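PDB 3GKB: putative enoyl-CoA hydratase from Streptomyces avermitilis, which probably acts on coenzyme A thioesters as a member of the crotonase (enoyl-CoA hydratase/isomerase) family, its exact substrate and reaction being unknown. Local coordinates for residues Leu44-Ala48 / Leu101-Gln107; Thr137-Gly141 / Asp176-Ala180. All blocks are in the same frame, centred on the assembly; numbering follows the deposited sequence.

Contact 1. Residues Leu44-Ala48 / Leu101-Gln107; sequences LTTLA and LIRHQPQ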
# COMPACT_ATOMS: atom_id res chain seq x y z
N LEU B 44 -6.82 -22.99 -18.68
CA LEU B 44 -5.57 -22.42 -18.20
C LEU B 44 -4.41 -23.42 -18.20
O LEU B 44 -3.29 -23.07 -18.51
CB LEU B 44 -5.74 -21.76 -16.83
CG LEU B 44 -6.59 -20.49 -16.82
CD1 LEU B 44 -6.81 -20.01 -15.39
CD2 LEU B 44 -5.97 -19.36 -17.66
N THR B 45 -4.70 -24.67 -17.87
CA THR B 45 -3.66 -25.70 -17.88
C THR B 45 -3.15 -25.91 -19.32
O THR B 45 -1.93 -25.96 -19.54
CB THR B 45 -4.20 -27.02 -17.26
OG1 THR B 45 -4.51 -26.76 -15.88
CG2 THR B 45 -3.16 -28.12 -17.31
N THR B 46 -4.07 -25.95 -20.29
CA THR B 46 -3.70 -26.06 -21.70
C THR B 46 -2.88 -24.86 -22.16
O THR B 46 -1.88 -25.00 -22.86
CB THR B 46 -4.91 -26.19 -22.60
OG1 THR B 46 -5.73 -27.31 -22.19
CG2 THR B 46 -4.49 -26.32 -24.06
N LEU B 47 -3.31 -23.66 -21.80
CA LEU B 47 -2.56 -22.46 -22.19
C LEU B 47 -1.17 -22.40 -21.58
O LEU B 47 -0.24 -21.94 -22.26
CB LEU B 47 -3.34 -21.18 -21.88
CG LEU B 47 -4.55 -20.89 -22.78
CD1 LEU B 47 -5.46 -19.80 -22.17
CD2 LEU B 47 -4.05 -20.49 -24.19
N ALA B 48 -1.01 -22.89 -20.34
CA ALA B 48 0.27 -22.85 -19.67
C ALA B 48 1.33 -23.61 -20.49
O ALA B 48 2.51 -23.31 -20.38
CB ALA B 48 0.19 -23.41 -18.22
N LEU B 101 -4.55 -20.96 -9.31
CA LEU B 101 -4.17 -21.28 -10.71
C LEU B 101 -3.82 -19.98 -11.48
O LEU B 101 -2.78 -19.87 -12.11
CB LEU B 101 -5.31 -22.02 -11.38
CG LEU B 101 -5.08 -22.60 -12.78
CD1 LEU B 101 -3.97 -23.63 -12.76
CD2 LEU B 101 -6.41 -23.18 -13.22
N ILE B 102 -4.68 -18.98 -11.35
CA ILE B 102 -4.44 -17.67 -11.99
C ILE B 102 -3.11 -17.04 -11.51
O ILE B 102 -2.30 -16.54 -12.32
CB ILE B 102 -5.63 -16.70 -11.73
CG1 ILE B 102 -6.90 -17.19 -12.43
CG2 ILE B 102 -5.29 -15.29 -12.22
CD1 ILE B 102 -8.22 -16.58 -11.91
N ARG B 103 -2.91 -17.02 -10.21
CA ARG B 103 -1.72 -16.36 -9.63
C ARG B 103 -0.40 -16.98 -10.13
O ARG B 103 0.60 -16.29 -10.20
CB ARG B 103 -1.70 -16.48 -8.10
CG ARG B 103 -2.60 -15.50 -7.36
CD ARG B 103 -1.99 -15.07 -6.02
NE ARG B 103 -1.59 -16.20 -5.19
CZ ARG B 103 -0.42 -16.37 -4.59
NH1 ARG B 103 -0.21 -17.47 -3.86
NH2 ARG B 103 0.54 -15.45 -4.65
N HIS B 104 -0.41 -18.28 -10.43
CA HIS B 104 0.80 -19.00 -10.87
C HIS B 104 0.90 -19.23 -12.39
O HIS B 104 1.83 -19.91 -12.87
CB HIS B 104 0.91 -20.30 -10.08
CG HIS B 104 1.09 -20.07 -8.62
ND1 HIS B 104 0.04 -20.10 -7.73
CD2 HIS B 104 2.20 -19.76 -7.90
CE1 HIS B 104 0.50 -19.85 -6.51
NE2 HIS B 104 1.80 -19.64 -6.59
N GLN B 105 -0.02 -18.63 -13.15
CA GLN B 105 -0.06 -18.79 -14.61
C GLN B 105 1.24 -18.22 -15.22
O GLN B 105 1.73 -17.15 -14.78
CB GLN B 105 -1.30 -18.11 -15.17
CG GLN B 105 -1.65 -18.42 -16.65
CD GLN B 105 -2.13 -19.86 -16.87
OE1 GLN B 105 -2.66 -20.51 -15.96
NE2 GLN B 105 -1.95 -20.36 -18.09
N PRO B 106 1.84 -18.93 -16.20
CA PRO B 106 3.07 -18.40 -16.80
C PRO B 106 2.85 -17.12 -17.62
O PRO B 106 3.67 -16.21 -17.56
CB PRO B 106 3.58 -19.54 -17.70
CG PRO B 106 2.59 -20.58 -17.67
CD PRO B 106 1.61 -20.34 -16.54
N GLN B 107 1.78 -17.08 -18.42
CA GLN B 107 1.41 -15.89 -19.19
C GLN B 107 1.10 -14.72 -18.27
O GLN B 107 0.67 -14.91 -17.14
CB GLN B 107 0.15 -16.15 -20.03
CG GLN B 107 0.35 -17.02 -21.26
CD GLN B 107 0.32 -18.53 -20.96
OE1 GLN B 107 -0.03 -18.95 -19.87
NE2 GLN B 107 0.69 -19.35 -21.95

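Contact 2. Residues Thr137-Gly141 / Asp176-Ala180; sequences TAGLG and DLFDA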
# COMPACT_ATOMS: atom_id res chain seq x y z
N THR B 137 -19.09 1.91 -14.19
CA THR B 137 -19.94 0.74 -14.15
C THR B 137 -19.41 -0.40 -13.27
O THR B 137 -20.19 -1.20 -12.78
CB THR B 137 -20.17 0.20 -15.58
OG1 THR B 137 -18.92 -0.02 -16.22
CG2 THR B 137 -20.94 1.24 -16.43
N ALA B 138 -18.10 -0.49 -13.05
CA ALA B 138 -17.54 -1.64 -12.39
C ALA B 138 -17.82 -1.61 -10.89
O ALA B 138 -17.95 -0.55 -10.29
CB ALA B 138 -16.06 -1.72 -12.62
N GLY B 139 -17.83 -2.78 -10.29
CA GLY B 139 -17.93 -2.89 -8.84
C GLY B 139 -17.30 -4.18 -8.32
O GLY B 139 -17.33 -5.20 -8.99
N LEU B 140 -16.74 -4.10 -7.12
CA LEU B 140 -16.11 -5.22 -6.46
C LEU B 140 -16.58 -5.31 -5.03
O LEU B 140 -16.57 -4.29 -4.31
CB LEU B 140 -14.59 -5.05 -6.43
CG LEU B 140 -13.84 -5.44 -7.67
CD1 LEU B 140 -12.44 -4.86 -7.60
CD2 LEU B 140 -13.81 -6.99 -7.79
N GLY B 141 -17.02 -6.48 -4.63
CA GLY B 141 -17.43 -6.68 -3.25
C GLY B 141 -17.19 -8.08 -2.75
O GLY B 141 -17.30 -9.06 -3.51
N ASP B 176 -19.56 -4.17 1.42
CA ASP B 176 -20.17 -3.27 0.46
C ASP B 176 -19.57 -3.43 -0.92
O ASP B 176 -18.51 -4.00 -1.08
CB ASP B 176 -20.05 -1.84 0.95
CG ASP B 176 -21.03 -1.53 2.06
OD1 ASP B 176 -22.20 -2.01 1.99
OD2 ASP B 176 -20.63 -0.80 3.00
N LEU B 177 -20.31 -2.96 -1.92
CA LEU B 177 -19.84 -2.98 -3.29
C LEU B 177 -19.02 -1.72 -3.48
O LEU B 177 -19.55 -0.59 -3.37
CB LEU B 177 -21.04 -3.00 -4.25
CG LEU B 177 -20.65 -3.16 -5.72
CD1 LEU B 177 -20.17 -4.53 -5.95
CD2 LEU B 177 -21.88 -2.80 -6.63
N PHE B 178 -17.72 -1.91 -3.68
CA PHE B 178 -16.77 -0.83 -3.89
C PHE B 178 -16.77 -0.41 -5.35
O PHE B 178 -16.77 -1.25 -6.23
CB PHE B 178 -15.36 -1.26 -3.47
CG PHE B 178 -15.18 -1.29 -2.00
CD1 PHE B 178 -14.40 -0.32 -1.36
CD2 PHE B 178 -15.83 -2.22 -1.23
CE1 PHE B 178 -14.27 -0.32 0.00
CE2 PHE B 178 -15.71 -2.21 0.17
CZ PHE B 178 -14.92 -1.25 0.77
N ASP B 179 -16.82 0.89 -5.61
CA ASP B 179 -16.71 1.34 -6.99
C ASP B 179 -15.26 1.26 -7.48
O ASP B 179 -14.33 1.03 -6.71
CB ASP B 179 -17.31 2.73 -7.18
CG ASP B 179 -16.61 3.83 -6.41
OD1 ASP B 179 -15.41 3.75 -6.10
OD2 ASP B 179 -17.30 4.82 -6.10
N ALA B 180 -15.07 1.38 -8.78
CA ALA B 180 -13.75 1.24 -9.37
C ALA B 180 -12.72 2.22 -8.82
O ALA B 180 -11.58 1.84 -8.57
CB ALA B 180 -13.81 1.37 -10.92
O HOH W 1 -17.54 1.97 -10.55

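Contact 1. Residues Leu44-Ala48 / Leu101-Gln107
L44 and L101 meet through their branches at the apolar centre of this contact, CD1 of L44 lying 3.9 Å from CD2 of L101. The same L44 methyl also reaches the CG1 of I102, so one branch of a single leucine packs against two successive residues of the last turn of helix 96-103. L44 CD2 lies over the face of the Q105 amide, 4.0 Å from its CD, and L44 CB comes to 3.4 Å from Q105 OE1. A smaller apolar touch, CB of A48 against CG of P106, lies at the far end of the contact.

Beyond the leucines the contact turns polar. With CG anti to the backbone N (chi1 -168°) and a bend at chi2, the Q105 side chain folds back toward helix 34-48, and NE2 donates to the O of L44 at 3.1 Å in a nearly straight bond (166°). That oxygen also accepts the helical N-H of A48, from the opposite face of its carbonyl plane. NE2 of Q105 gives a further bond, 3.0 Å to OE1 of Q107. Q107 NE2 in turn donates to L47 O at 2.8 Å in a bent bond (143°), approaching from above the carbonyl plane, and also bonds the O of V53. A leucine in place of Q105 would probably leave L44 O with the A48 N-H alone of these two donors, and Q107 OE1 without the N-H that helps fix its amide.

The two glutamines thus link the C-terminal part of helix 34-48 to the loop leading from helix 96-103 into strand 108-113. L44 and L47 also pack on strand 19-24, L44 and both glutamines touch I56 of strand 55-60, and I102 leans on helix 120-127.

Contact 2. Residues Thr137-Gly141 / Asp176-Ala180
L140 and F178 face each other as an antiparallel hydrogen-bonded pair, their CB atoms on the same face of the small sheet, yet their side chains part company. With CG anti to its carbonyl carbon (chi1 -76°), F178 carries its ring away from L140; L140 O lies at the ring edge, near its plane, 3.8 Å from F178 CD2. The ring goes on to helix 165-174 and to R191 of the second subunit, whereas L140 packs on A122 and V125 of helix 120-127. Two backbone bonds close the pair: L140 N to F178 O at 3.0 Å, and F178 N to L140 O at 2.7 Å.

L177 comes over the backbone of the other strand, its CD1 3.6 Å from the N of L140. Its CG sits 4.1 Å from G139 CA, where a side chain on G139 would probably collide with it. Toward the start of helix 180-186, the methyls of A138 and A180 meet loosely, and a water bridges the two backbones there, donating to A138 O at 2.6 Å and accepting from A180 N. D179 occupies the N-cap of that helix and bonds T182, while D176 forms a salt bridge with R204 of the second subunit.

Strand 178-179 is thereby added antiparallel to 139-141, which itself pairs in parallel with 116-118, completing the small three-stranded sheet that accompanies the larger sheet in this crotonase fold.

How the contacts relate
Contacts 1 and 2 lie on opposite sides of the chain's centre, about 26 Å apart between centres and about 12 Å between nearest atoms. Both segments of contact 1 precede those of contact 2 in sequence. Helix 120-127 is a shared neighbour: I102 of contact 1 rests on F124 and A127, and L140 of contact 2 on A122 and V125. Contact 1 joins helix 34-48 to helix 96-103 and the loop before strand 108-113, whereas contact 2 builds the smaller sheet and reaches the second subunit. In crotonases one oxyanion-hole N-H lies at the start of the matching helix; contact 2, through A122, lies nearer this end and contact 1 nearer the other, and neither is known to line the site.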